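Long-range contacts in GphF (Cystobacter violaceus, PDB 6MFC), which probably acts as a GNAT-like decarboxylase that generates the starter unit in the initiation of polyketide biosynthesis: residues C40-R45 / N118-V123; W70-E75 / H126-L131; R86-A91 / L104-G109; N148-S153 / I214-L219. All coordinates share one frame; numbering follows the deposited sequence.

Overall arrangement
All four contacts reach the same mixed sheet of the GNAT-like fold. Contact 1 sets helix 36-46 against the end of strand 111-119, and contact 2 sets the start of helix 128-140 on strand 70-74. They adjoin, with centres 11 Å apart, and Val119 and Val123 pack on residues 128-129. Contacts 3 and 4 form a second pair, centres 12 Å apart, joined where Pro90 meets Val150 and Ile216. Contacts 1 and 3 are furthest apart, about 28 Å centre to centre. A glycerol lies about 3 Å from the Glu43 side chain and a pentaethylene glycol about 4 Å from Gly151, probable crystallisation additives that can mark pockets but do not identify the active site.

Contact 1. Residues C40-R45 / N118-V123; sequences CALEAR and NVDPAV
The Arg45 guanidinium has Asp120 OD1 and Pro121 CD at its edge, near its plane, while the Asp120 carboxylate is turned 40° against it. The salt bridge runs from Arg45 NH1 to Asp120 OD1, 2.6 Å. In this GNAT-like fold it pins helix 36-46 to the exit of strand 111-119, where Asp120 forms an Asx turn: the anti lone pair of Asp120 OD1 also takes the backbone N of Ala122, 2.8 Å away. OD1 is thus gripped from helix and turn, which should help to fix the rotation of the carboxylate. Leu42, with CG anti to its backbone N (chi1 176°), spreads its two methyls along the strand end, CD2 reaching Asn118 CB at 4.0 Å and CD1 lying against Asp120. Next to Leu42 on the helix, Glu43 meets Asn118 of the strand: Glu43 OE1 lies 2.6 Å from Asn118 ND2, carboxylate and amide planes 59° apart. Each has a firm outside partner: Glu43 OE2 accepts from Ala53 N, Asn118 OD1 from Trp47 NE1. A water accepts from Asn118 ND2 and gives a weak bond to Glu43 OE2. Beside the salt bridge the Pro121 ring rests on the helix backbone, its CG 3.4 Å from Arg45 O.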
loop_
_atom_site.group_PDB
_atom_site.type_symbol
_atom_site.label_atom_id
_atom_site.label_comp_id
_atom_site.label_asym_id
_atom_site.label_seq_id
_atom_site.Cartn_x
_atom_site.Cartn_y
_atom_site.Cartn_z
ATOM N N CYS A 40 -10.382 11.356 3.706
ATOM C CA CYS A 40 -11.034 10.602 4.772
ATOM C C CYS A 40 -12.278 9.891 4.258
ATOM O O CYS A 40 -12.557 8.752 4.651
ATOM C CB CYS A 40 -11.388 11.529 5.933
ATOM S SG CYS A 40 -9.964 12.207 6.814
ATOM N N ALA A 41 -13.041 10.552 3.381
ATOM C CA ALA A 41 -14.227 9.924 2.806
ATOM C C ALA A 41 -13.851 8.722 1.950
ATOM O O ALA A 41 -14.500 7.672 2.023
ATOM C CB ALA A 41 -15.013 10.946 1.986
ATOM N N LEU A 42 -12.810 8.861 1.126
ATOM C CA LEU A 42 -12.327 7.724 0.351
ATOM C C LEU A 42 -11.823 6.616 1.265
ATOM O O LEU A 42 -12.008 5.428 0.977
ATOM C CB LEU A 42 -11.223 8.175 -0.605
ATOM C CG LEU A 42 -10.561 7.067 -1.425
ATOM C CD1 LEU A 42 -11.562 6.440 -2.384
ATOM C CD2 LEU A 42 -9.349 7.599 -2.172
ATOM N N GLU A 43 -11.191 6.990 2.380
ATOM C CA GLU A 43 -10.689 5.996 3.322
ATOM C C GLU A 43 -11.829 5.205 3.952
ATOM O O GLU A 43 -11.685 4.006 4.218
ATOM C CB GLU A 43 -9.848 6.682 4.401
ATOM C CG GLU A 43 -9.135 5.735 5.354
ATOM C CD GLU A 43 -7.845 5.182 4.780
ATOM O OE1 GLU A 43 -7.590 5.378 3.572
ATOM O OE2 GLU A 43 -7.082 4.556 5.543
ATOM N N ALA A 44 -12.970 5.854 4.189
ATOM C CA ALA A 44 -14.081 5.171 4.842
ATOM C C ALA A 44 -14.781 4.199 3.902
ATOM O O ALA A 44 -15.314 3.178 4.352
ATOM C CB ALA A 44 -15.077 6.190 5.392
ATOM N N ARG A 45 -14.797 4.497 2.601
ATOM C CA ARG A 45 -15.403 3.591 1.633
ATOM C C ARG A 45 -14.509 2.396 1.328
ATOM O O ARG A 45 -15.019 1.310 1.029
ATOM C CB ARG A 45 -15.725 4.339 0.337
ATOM C CG ARG A 45 -16.856 5.341 0.464
ATOM C CD ARG A 45 -17.000 6.173 -0.802
ATOM N NE ARG A 45 -18.380 6.206 -1.277
ATOM C CZ ARG A 45 -18.854 5.430 -2.247
ATOM N NH1 ARG A 45 -18.058 4.560 -2.853
ATOM N NH2 ARG A 45 -20.124 5.526 -2.615
ATOM N N ASN A 118 -5.581 3.482 -2.274
ATOM C CA ASN A 118 -7.020 3.289 -2.176
ATOM C C ASN A 118 -7.680 3.667 -3.493
ATOM O O ASN A 118 -7.342 4.695 -4.092
ATOM C CB ASN A 118 -7.612 4.123 -1.037
ATOM C CG ASN A 118 -7.026 3.766 0.311
ATOM O OD1 ASN A 118 -6.677 2.612 0.563
ATOM N ND2 ASN A 118 -6.916 4.756 1.190
ATOM N N VAL A 119 -8.608 2.828 -3.945
ATOM C CA VAL A 119 -9.459 3.119 -5.089
ATOM C C VAL A 119 -10.897 2.864 -4.662
ATOM O O VAL A 119 -11.187 1.837 -4.038
ATOM C CB VAL A 119 -9.094 2.267 -6.318
ATOM C CG1 VAL A 119 -9.967 2.651 -7.503
ATOM C CG2 VAL A 119 -7.620 2.431 -6.659
ATOM N N ASP A 120 -11.785 3.801 -4.984
ATOM C CA ASP A 120 -13.170 3.707 -4.540
ATOM C C ASP A 120 -13.787 2.403 -5.036
ATOM O O ASP A 120 -13.623 2.054 -6.214
ATOM C CB ASP A 120 -13.970 4.906 -5.049
ATOM C CG ASP A 120 -15.329 5.035 -4.378
ATOM O OD1 ASP A 120 -16.150 4.100 -4.486
ATOM O OD2 ASP A 120 -15.576 6.078 -3.736
ATOM N N PRO A 121 -14.479 1.649 -4.177
ATOM C CA PRO A 121 -15.073 0.378 -4.623
ATOM C C PRO A 121 -16.083 0.529 -5.747
ATOM O O PRO A 121 -16.374 -0.458 -6.432
ATOM C CB PRO A 121 -15.733 -0.167 -3.350
ATOM C CG PRO A 121 -14.984 0.479 -2.231
ATOM C CD PRO A 121 -14.625 1.850 -2.725
ATOM N N ALA A 122 -16.630 1.726 -5.961
ATOM C CA ALA A 122 -17.591 1.939 -7.034
ATOM C C ALA A 122 -16.936 2.122 -8.397
ATOM O O ALA A 122 -17.647 2.136 -9.407
ATOM C CB ALA A 122 -18.467 3.154 -6.722
ATOM N N VAL A 123 -15.611 2.258 -8.454
ATOM C CA VAL A 123 -14.917 2.488 -9.717
ATOM C C VAL A 123 -13.886 1.388 -9.942
ATOM O O VAL A 123 -12.781 1.647 -10.430
ATOM C CB VAL A 123 -14.250 3.877 -9.741
ATOM C CG1 VAL A 123 -14.147 4.395 -11.167
ATOM C CG2 VAL A 123 -15.016 4.858 -8.867
HETATM O O HOH W 1 -4.658 4.624 3.373
#

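Contact 2. Residues W70-E75 / H126-L131; sequences WVLLHE and HDFGSL
Phe128, which packs against Leu72 and His74, sits in a turn tied by Ser130 OG donating to Asp127 O, 3.1 Å, a bond that binds the loop to the first turn of helix 128-140. The contact itself is apolar and aromatic. The Phe128 ring is sandwiched: one methyl of Leu72, CD2, comes over one face in a CH-pi contact, 3.8 Å from the ring centroid, and CB of His126 lies over the centre of the opposite face. A chi1 of 174° swings Leu72 CG away from the backbone N to put the methyl there, and the same CD2 also meets Leu131 CD2 at 4.4 Å. The far edge of Phe128 points at the face of His74 in an offset edge-to-face pair, centroids 5.5 Å apart and planes at 65°. His126 then closes an aromatic cluster of three rings. Its NE2 is 3.8 Å from CE1 of His74, and the two imidazoles meet obliquely, their planes 60° apart. In GNAT acetyltransferases the loop entering the corresponding helix usually binds the pyrophosphate of coenzyme A. On the strand side, Leu72 pairs through its backbone with Gly80 and its side chain rests on Ile28. The helix start packs on strand 70-74 and, through Phe128, on Val79 of strand 77-87, which His74 also reaches, while Leu131 touches His26 just before strand 27-30.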
loop_
_atom_site.group_PDB
_atom_site.type_symbol
_atom_site.label_atom_id
_atom_site.label_comp_id
_atom_site.label_asym_id
_atom_site.label_seq_id
_atom_site.Cartn_x
_atom_site.Cartn_y
_atom_site.Cartn_z
ATOM N N TRP A 70 -0.425 11.271 -4.279
ATOM C CA TRP A 70 -1.214 11.644 -5.443
ATOM C C TRP A 70 -2.673 11.265 -5.240
ATOM O O TRP A 70 -2.997 10.344 -4.487
ATOM C CB TRP A 70 -0.697 10.974 -6.722
ATOM C CG TRP A 70 0.680 11.393 -7.111
ATOM C CD1 TRP A 70 1.019 12.356 -8.016
ATOM C CD2 TRP A 70 1.910 10.859 -6.613
ATOM N NE1 TRP A 70 2.386 12.455 -8.112
ATOM C CE2 TRP A 70 2.956 11.547 -7.260
ATOM C CE3 TRP A 70 2.229 9.864 -5.682
ATOM C CZ2 TRP A 70 4.298 11.273 -7.004
ATOM C CZ3 TRP A 70 3.561 9.594 -5.432
ATOM C CH2 TRP A 70 4.579 10.296 -6.089
ATOM N N VAL A 71 -3.549 11.987 -5.932
ATOM C CA VAL A 71 -4.970 11.678 -5.973
ATOM C C VAL A 71 -5.375 11.487 -7.426
ATOM O O VAL A 71 -4.798 12.089 -8.338
ATOM C CB VAL A 71 -5.829 12.773 -5.305
ATOM C CG1 VAL A 71 -5.533 12.848 -3.816
ATOM C CG2 VAL A 71 -5.584 14.119 -5.970
ATOM N N LEU A 72 -6.367 10.629 -7.640
ATOM C CA LEU A 72 -6.939 10.398 -8.958
ATOM C C LEU A 72 -8.358 10.947 -8.982
ATOM O O LEU A 72 -9.173 10.609 -8.117
ATOM C CB LEU A 72 -6.931 8.909 -9.313
ATOM C CG LEU A 72 -7.642 8.500 -10.606
ATOM C CD1 LEU A 72 -7.185 9.347 -11.783
ATOM C CD2 LEU A 72 -7.401 7.031 -10.891
ATOM N N LEU A 73 -8.645 11.790 -9.968
ATOM C CA LEU A 73 -9.931 12.463 -10.074
ATOM C C LEU A 73 -10.768 11.828 -11.175
ATOM O O LEU A 73 -10.301 11.676 -12.309
ATOM C CB LEU A 73 -9.743 13.955 -10.356
ATOM C CG LEU A 73 -8.967 14.753 -9.310
ATOM C CD1 LEU A 73 -8.951 16.222 -9.680
ATOM C CD2 LEU A 73 -9.575 14.552 -7.939
ATOM N N HIS A 74 -12.002 11.465 -10.837
ATOM C CA HIS A 74 -12.968 10.967 -11.809
ATOM C C HIS A 74 -14.304 11.634 -11.525
ATOM O O HIS A 74 -14.822 11.530 -10.408
ATOM C CB HIS A 74 -13.095 9.443 -11.745
ATOM C CG HIS A 74 -14.015 8.870 -12.778
ATOM N ND1 HIS A 74 -13.705 8.850 -14.121
ATOM C CD2 HIS A 74 -15.237 8.301 -12.664
ATOM C CE1 HIS A 74 -14.698 8.292 -14.791
ATOM N NE2 HIS A 74 -15.639 7.949 -13.931
ATOM N N GLU A 75 -14.850 12.320 -12.531
ATOM C CA GLU A 75 -16.086 13.088 -12.383
ATOM C C GLU A 75 -15.942 14.152 -11.296
ATOM O O GLU A 75 -16.877 14.433 -10.543
ATOM C CB GLU A 75 -17.280 12.171 -12.101
ATOM C CG GLU A 75 -17.470 11.055 -13.120
ATOM C CD GLU A 75 -18.044 11.548 -14.434
ATOM O OE1 GLU A 75 -18.628 12.652 -14.453
ATOM O OE2 GLU A 75 -17.912 10.831 -15.450
ATOM N N HIS A 126 -13.047 0.346 -13.773
ATOM C CA HIS A 126 -12.176 1.228 -14.536
ATOM C C HIS A 126 -10.710 0.831 -14.461
ATOM O O HIS A 126 -9.891 1.427 -15.170
ATOM C CB HIS A 126 -12.333 2.673 -14.053
ATOM C CG HIS A 126 -13.550 3.360 -14.585
ATOM N ND1 HIS A 126 -14.826 3.044 -14.171
ATOM C CD2 HIS A 126 -13.687 4.346 -15.502
ATOM C CE1 HIS A 126 -15.696 3.808 -14.808
ATOM N NE2 HIS A 126 -15.030 4.607 -15.622
ATOM N N ASP A 127 -10.363 -0.153 -13.628
ATOM C CA ASP A 127 -8.978 -0.591 -13.446
ATOM C C ASP A 127 -8.076 0.572 -13.036
ATOM O O ASP A 127 -6.916 0.657 -13.444
ATOM C CB ASP A 127 -8.443 -1.281 -14.704
ATOM C CG ASP A 127 -9.166 -2.580 -15.008
ATOM O OD1 ASP A 127 -10.140 -2.899 -14.295
ATOM O OD2 ASP A 127 -8.760 -3.284 -15.957
ATOM N N PHE A 128 -8.619 1.480 -12.221
ATOM C CA PHE A 128 -7.841 2.614 -11.737
ATOM C C PHE A 128 -6.737 2.194 -10.776
ATOM O O PHE A 128 -5.758 2.930 -10.616
ATOM C CB PHE A 128 -8.759 3.630 -11.054
ATOM C CG PHE A 128 -9.482 4.535 -12.009
ATOM C CD1 PHE A 128 -9.003 4.741 -13.293
ATOM C CD2 PHE A 128 -10.638 5.193 -11.617
ATOM C CE1 PHE A 128 -9.667 5.581 -14.171
ATOM C CE2 PHE A 128 -11.304 6.032 -12.490
ATOM C CZ PHE A 128 -10.818 6.225 -13.767
ATOM N N GLY A 129 -6.876 1.034 -10.130
ATOM C CA GLY A 129 -5.849 0.587 -9.200
ATOM C C GLY A 129 -4.509 0.373 -9.874
ATOM O O GLY A 129 -3.477 0.856 -9.403
ATOM N N SER A 130 -4.508 -0.355 -10.992
ATOM C CA SER A 130 -3.276 -0.572 -11.737
ATOM C C SER A 130 -2.735 0.716 -12.339
ATOM O O SER A 130 -1.530 0.806 -12.599
ATOM C CB SER A 130 -3.503 -1.606 -12.839
ATOM O OG SER A 130 -4.460 -1.146 -13.777
ATOM N N LEU A 131 -3.592 1.713 -12.565
ATOM C CA LEU A 131 -3.117 2.985 -13.101
ATOM C C LEU A 131 -2.313 3.751 -12.058
ATOM O O LEU A 131 -1.228 4.264 -12.351
ATOM C CB LEU A 131 -4.296 3.822 -13.595
ATOM C CG LEU A 131 -3.932 5.211 -14.128
ATOM C CD1 LEU A 131 -2.978 5.104 -15.306
ATOM C CD2 LEU A 131 -5.177 5.993 -14.512
#

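Contact 3. Residues R86-A91 / L104-G109; sequences RIAGPA and LHDPSG
Asp106 N donates to Arg86 O at 2.5 Å, the donor lying in the plane of the Arg86 carbonyl. This backbone bond forms where the antiparallel strands 77-87 and 111-119 of the GNAT-like sheet are linked by a long excursion whose return, Asp106 to Gly109, is a type I beta turn. Weaker CA-H...O contacts add to it, among them Gly109 CA on Ile87 O. The turn closes on itself through Gly109 N and Asp106 O, 2.9 Å apart. Side-chain bonds come next. The Arg86 chain leaves its CA trans to the backbone N (chi1 -166°), runs extended from CG to NE and passes alongside the turn. Its NE donates to Gly109 O, 2.6 Å, and its NH2 adds a weak bond to the same oxygen, so one carbonyl is gripped twice at the guanidinium edge while Pro107 O lies over one face. Arg86 NH2 has a further acceptor in Pro144 O. Within the turn Asp106 OD1 accepts from Ser108 N, an Asx turn, and from Ser108 OG at 2.9 Å, both from the same face, the N-H from well above the carboxylate plane. Apolar packing completes the contact: the Ile87 and Leu104 side chains run alongside one another, Ile87 CG2 being 3.7 Å from Leu104 CB.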
loop_
_atom_site.group_PDB
_atom_site.type_symbol
_atom_site.label_atom_id
_atom_site.label_comp_id
_atom_site.label_asym_id
_atom_site.label_seq_id
_atom_site.Cartn_x
_atom_site.Cartn_y
_atom_site.Cartn_z
ATOM N N ARG A 86 9.776 8.364 1.742
ATOM C CA ARG A 86 11.102 7.885 1.377
ATOM C C ARG A 86 11.806 7.367 2.625
ATOM O O ARG A 86 11.969 8.106 3.603
ATOM C CB ARG A 86 11.907 9.004 0.718
ATOM C CG ARG A 86 13.163 8.546 0.003
ATOM C CD ARG A 86 13.666 9.629 -0.936
ATOM N NE ARG A 86 14.799 9.182 -1.740
ATOM C CZ ARG A 86 15.269 9.841 -2.793
ATOM N NH1 ARG A 86 14.701 10.976 -3.176
ATOM N NH2 ARG A 86 16.304 9.362 -3.468
ATOM N N ILE A 87 12.210 6.098 2.598
ATOM C CA ILE A 87 12.904 5.492 3.730
ATOM C C ILE A 87 14.279 5.016 3.280
ATOM O O ILE A 87 14.648 5.167 2.110
ATOM C CB ILE A 87 12.087 4.338 4.339
ATOM C CG1 ILE A 87 12.016 3.159 3.370
ATOM C CG2 ILE A 87 10.688 4.807 4.703
ATOM C CD1 ILE A 87 11.195 1.995 3.883
ATOM N N ALA A 88 15.042 4.434 4.207
ATOM C CA ALA A 88 16.415 4.037 3.912
ATOM C C ALA A 88 16.463 2.977 2.816
ATOM O O ALA A 88 17.113 3.162 1.781
ATOM C CB ALA A 88 17.097 3.531 5.185
ATOM N N GLY A 89 15.778 1.857 3.029
ATOM C CA GLY A 89 15.750 0.791 2.058
ATOM C C GLY A 89 14.740 -0.281 2.410
ATOM O O GLY A 89 13.985 -0.160 3.379
ATOM N N PRO A 90 14.702 -1.354 1.616
ATOM C CA PRO A 90 13.770 -2.454 1.921
ATOM C C PRO A 90 14.035 -3.118 3.261
ATOM O O PRO A 90 13.100 -3.651 3.872
ATOM C CB PRO A 90 13.990 -3.430 0.756
ATOM C CG PRO A 90 14.577 -2.596 -0.340
ATOM C CD PRO A 90 15.418 -1.567 0.349
ATOM N N ALA A 91 15.280 -3.102 3.739
ATOM C CA ALA A 91 15.596 -3.728 5.016
ATOM C C ALA A 91 15.049 -2.942 6.201
ATOM O O ALA A 91 14.946 -3.495 7.301
ATOM C CB ALA A 91 17.110 -3.895 5.159
ATOM N N LEU A 104 10.499 5.884 10.097
ATOM C CA LEU A 104 11.343 5.365 9.030
ATOM C C LEU A 104 11.685 6.409 7.976
ATOM O O LEU A 104 12.518 6.132 7.108
ATOM C CB LEU A 104 10.666 4.174 8.345
ATOM C CG LEU A 104 10.287 2.966 9.201
ATOM C CD1 LEU A 104 9.745 1.845 8.323
ATOM C CD2 LEU A 104 11.473 2.488 10.019
ATOM N N HIS A 105 11.069 7.588 8.033
ATOM C CA HIS A 105 11.229 8.577 6.974
ATOM C C HIS A 105 12.684 9.008 6.845
ATOM O O HIS A 105 13.262 9.570 7.780
ATOM C CB HIS A 105 10.338 9.787 7.249
ATOM C CG HIS A 105 10.335 10.795 6.142
ATOM N ND1 HIS A 105 10.079 12.133 6.351
ATOM C CD2 HIS A 105 10.557 10.657 4.813
ATOM C CE1 HIS A 105 10.145 12.776 5.200
ATOM N NE2 HIS A 105 10.433 11.905 4.250
ATOM N N ASP A 106 13.270 8.742 5.681
ATOM C CA ASP A 106 14.638 9.148 5.367
ATOM C C ASP A 106 14.623 9.864 4.023
ATOM O O ASP A 106 14.562 9.207 2.968
ATOM C CB ASP A 106 15.579 7.949 5.336
ATOM C CG ASP A 106 17.022 8.342 5.072
ATOM O OD1 ASP A 106 17.348 9.544 5.184
ATOM O OD2 ASP A 106 17.832 7.447 4.749
ATOM N N PRO A 107 14.669 11.199 4.014
ATOM C CA PRO A 107 14.648 11.927 2.733
ATOM C C PRO A 107 15.814 11.595 1.820
ATOM O O PRO A 107 15.692 11.762 0.599
ATOM C CB PRO A 107 14.680 13.399 3.166
ATOM C CG PRO A 107 14.147 13.394 4.566
ATOM C CD PRO A 107 14.624 12.109 5.171
ATOM N N SER A 108 16.938 11.135 2.363
ATOM C CA SER A 108 18.091 10.745 1.563
ATOM C C SER A 108 18.111 9.255 1.250
ATOM O O SER A 108 19.109 8.760 0.717
ATOM C CB SER A 108 19.385 11.144 2.277
ATOM O OG SER A 108 19.516 10.467 3.515
ATOM N N GLY A 109 17.039 8.534 1.566
ATOM C CA GLY A 109 17.007 7.105 1.346
ATOM C C GLY A 109 16.913 6.738 -0.122
ATOM O O GLY A 109 16.619 7.557 -0.994
#

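Contact 4. Residues N148-S153 / I214-L219; sequences NVVGVS and IVIHAL
Val150 CG1 stands anti to its carbonyl carbon (chi1 -50°), and Ile216, its CG1 set likewise (chi1 -59°), presents both CG1 and CG2 to Val150 CG1, each at 3.9 Å, the two side chains extending in parallel. Val150 and Ile216 are a non-hydrogen-bonded pair of the antiparallel strands 148-153 and 212-218. Hydrogen-bonded pairs flank it: Val149 N gives to His217 O at 3.0 Å and His217 N returns to Val149 O at 2.7 Å, then Gly151 N meets Val215 O and Val215 N meets Gly151 O at 2.8 Å. Asn148 OD1 reaches over the partner strand, 3.4 Å from Ala218 CA and 3.7 Å from Ile216 CG2. On the other face His217 has Val149 O at the edge of its ring, in plane, while its NE2 is bonded to His187 ND1. At the strand end Leu219 crosses Val149, CD2 to CG2 at 4.0 Å. Both strands belong to the GNAT-like sheet. Strand 148-153 runs parallel to 111-119 on its other edge, bonded through Leu112 and Leu114, and strand 193-198 lies beyond 212-218 as the outermost on that side. Val149, Val215 and His217 are covered by helices 128-140 and 182-190, while Val150 and Val152 face the loops carrying Leu93 and Tyr201.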
loop_
_atom_site.group_PDB
_atom_site.type_symbol
_atom_site.label_atom_id
_atom_site.label_comp_id
_atom_site.label_asym_id
_atom_site.label_seq_id
_atom_site.Cartn_x
_atom_site.Cartn_y
_atom_site.Cartn_z
ATOM N N ASN A 148 14.002 1.367 -5.226
ATOM C CA ASN A 148 12.933 0.390 -5.093
ATOM C C ASN A 148 11.679 1.069 -4.567
ATOM O O ASN A 148 11.749 2.044 -3.814
ATOM C CB ASN A 148 13.324 -0.760 -4.156
ATOM C CG ASN A 148 14.476 -1.581 -4.688
ATOM O OD1 ASN A 148 14.275 -2.548 -5.421
ATOM N ND2 ASN A 148 15.694 -1.201 -4.319
ATOM N N VAL A 149 10.533 0.540 -4.978
ATOM C CA VAL A 149 9.239 0.895 -4.412
ATOM C C VAL A 149 8.766 -0.316 -3.623
ATOM O O VAL A 149 8.463 -1.366 -4.203
ATOM C CB VAL A 149 8.222 1.289 -5.492
ATOM C CG1 VAL A 149 6.885 1.648 -4.857
ATOM C CG2 VAL A 149 8.754 2.443 -6.322
ATOM N N VAL A 150 8.719 -0.190 -2.301
ATOM C CA VAL A 150 8.371 -1.303 -1.433
ATOM C C VAL A 150 7.127 -0.938 -0.632
ATOM O O VAL A 150 6.673 0.206 -0.626
ATOM C CB VAL A 150 9.528 -1.699 -0.498
ATOM C CG1 VAL A 150 10.818 -1.870 -1.290
ATOM C CG2 VAL A 150 9.694 -0.662 0.589
ATOM N N GLY A 151 6.580 -1.938 0.048
ATOM C CA GLY A 151 5.401 -1.745 0.870
ATOM C C GLY A 151 5.067 -3.024 1.603
ATOM O O GLY A 151 5.585 -4.099 1.293
ATOM N N VAL A 152 4.193 -2.888 2.591
ATOM C CA VAL A 152 3.713 -4.012 3.382
ATOM C C VAL A 152 2.276 -4.274 2.949
ATOM O O VAL A 152 1.345 -3.591 3.389
ATOM C CB VAL A 152 3.814 -3.744 4.887
ATOM C CG1 VAL A 152 3.264 -4.923 5.672
ATOM C CG2 VAL A 152 5.257 -3.470 5.277
ATOM N N SER A 153 2.093 -5.263 2.079
ATOM C CA SER A 153 0.777 -5.597 1.555
ATOM C C SER A 153 0.043 -6.500 2.546
ATOM O O SER A 153 0.451 -6.665 3.698
ATOM C CB SER A 153 0.908 -6.240 0.176
ATOM O OG SER A 153 -0.360 -6.585 -0.352
ATOM N N ILE A 214 5.843 -8.103 2.873
ATOM C CA ILE A 214 6.694 -7.099 2.244
ATOM C C ILE A 214 6.795 -7.401 0.753
ATOM O O ILE A 214 7.262 -8.473 0.356
ATOM C CB ILE A 214 8.085 -7.067 2.893
ATOM C CG1 ILE A 214 7.980 -6.683 4.369
ATOM C CG2 ILE A 214 8.997 -6.099 2.151
ATOM C CD1 ILE A 214 9.311 -6.667 5.085
ATOM N N VAL A 215 6.355 -6.457 -0.073
ATOM C CA VAL A 215 6.508 -6.538 -1.520
ATOM C C VAL A 215 7.562 -5.524 -1.941
ATOM O O VAL A 215 7.690 -4.449 -1.347
ATOM C CB VAL A 215 5.173 -6.294 -2.257
ATOM C CG1 VAL A 215 4.162 -7.366 -1.888
ATOM C CG2 VAL A 215 4.622 -4.916 -1.933
ATOM N N ILE A 216 8.337 -5.878 -2.964
ATOM C CA ILE A 216 9.433 -5.041 -3.442
ATOM C C ILE A 216 9.307 -4.895 -4.951
ATOM O O ILE A 216 9.352 -5.894 -5.680
ATOM C CB ILE A 216 10.810 -5.619 -3.072
ATOM C CG1 ILE A 216 10.949 -5.752 -1.554
ATOM C CG2 ILE A 216 11.918 -4.741 -3.631
ATOM C CD1 ILE A 216 12.273 -6.333 -1.117
ATOM N N HIS A 217 9.153 -3.657 -5.417
ATOM C CA HIS A 217 9.128 -3.344 -6.845
ATOM C C HIS A 217 10.507 -2.823 -7.233
ATOM O O HIS A 217 10.802 -1.637 -7.067
ATOM C CB HIS A 217 8.047 -2.318 -7.173
ATOM C CG HIS A 217 6.649 -2.845 -7.079
ATOM N ND1 HIS A 217 5.989 -3.399 -8.155
ATOM C CD2 HIS A 217 5.778 -2.884 -6.044
ATOM C CE1 HIS A 217 4.774 -3.763 -7.784
ATOM N NE2 HIS A 217 4.622 -3.463 -6.507
ATOM N N ALA A 218 11.355 -3.713 -7.741
ATOM C CA ALA A 218 12.636 -3.283 -8.281
ATOM C C ALA A 218 12.415 -2.343 -9.460
ATOM O O ALA A 218 11.445 -2.470 -10.211
ATOM C CB ALA A 218 13.470 -4.490 -8.714
ATOM N N LEU A 219 13.325 -1.382 -9.618
ATOM C CA LEU A 219 13.173 -0.350 -10.632
ATOM C C LEU A 219 14.183 -0.443 -11.766
ATOM O O LEU A 219 13.986 0.206 -12.798
ATOM C CB LEU A 219 13.267 1.043 -9.994
ATOM C CG LEU A 219 12.190 1.389 -8.963
ATOM C CD1 LEU A 219 12.272 2.854 -8.575
ATOM C CD2 LEU A 219 10.803 1.047 -9.486
#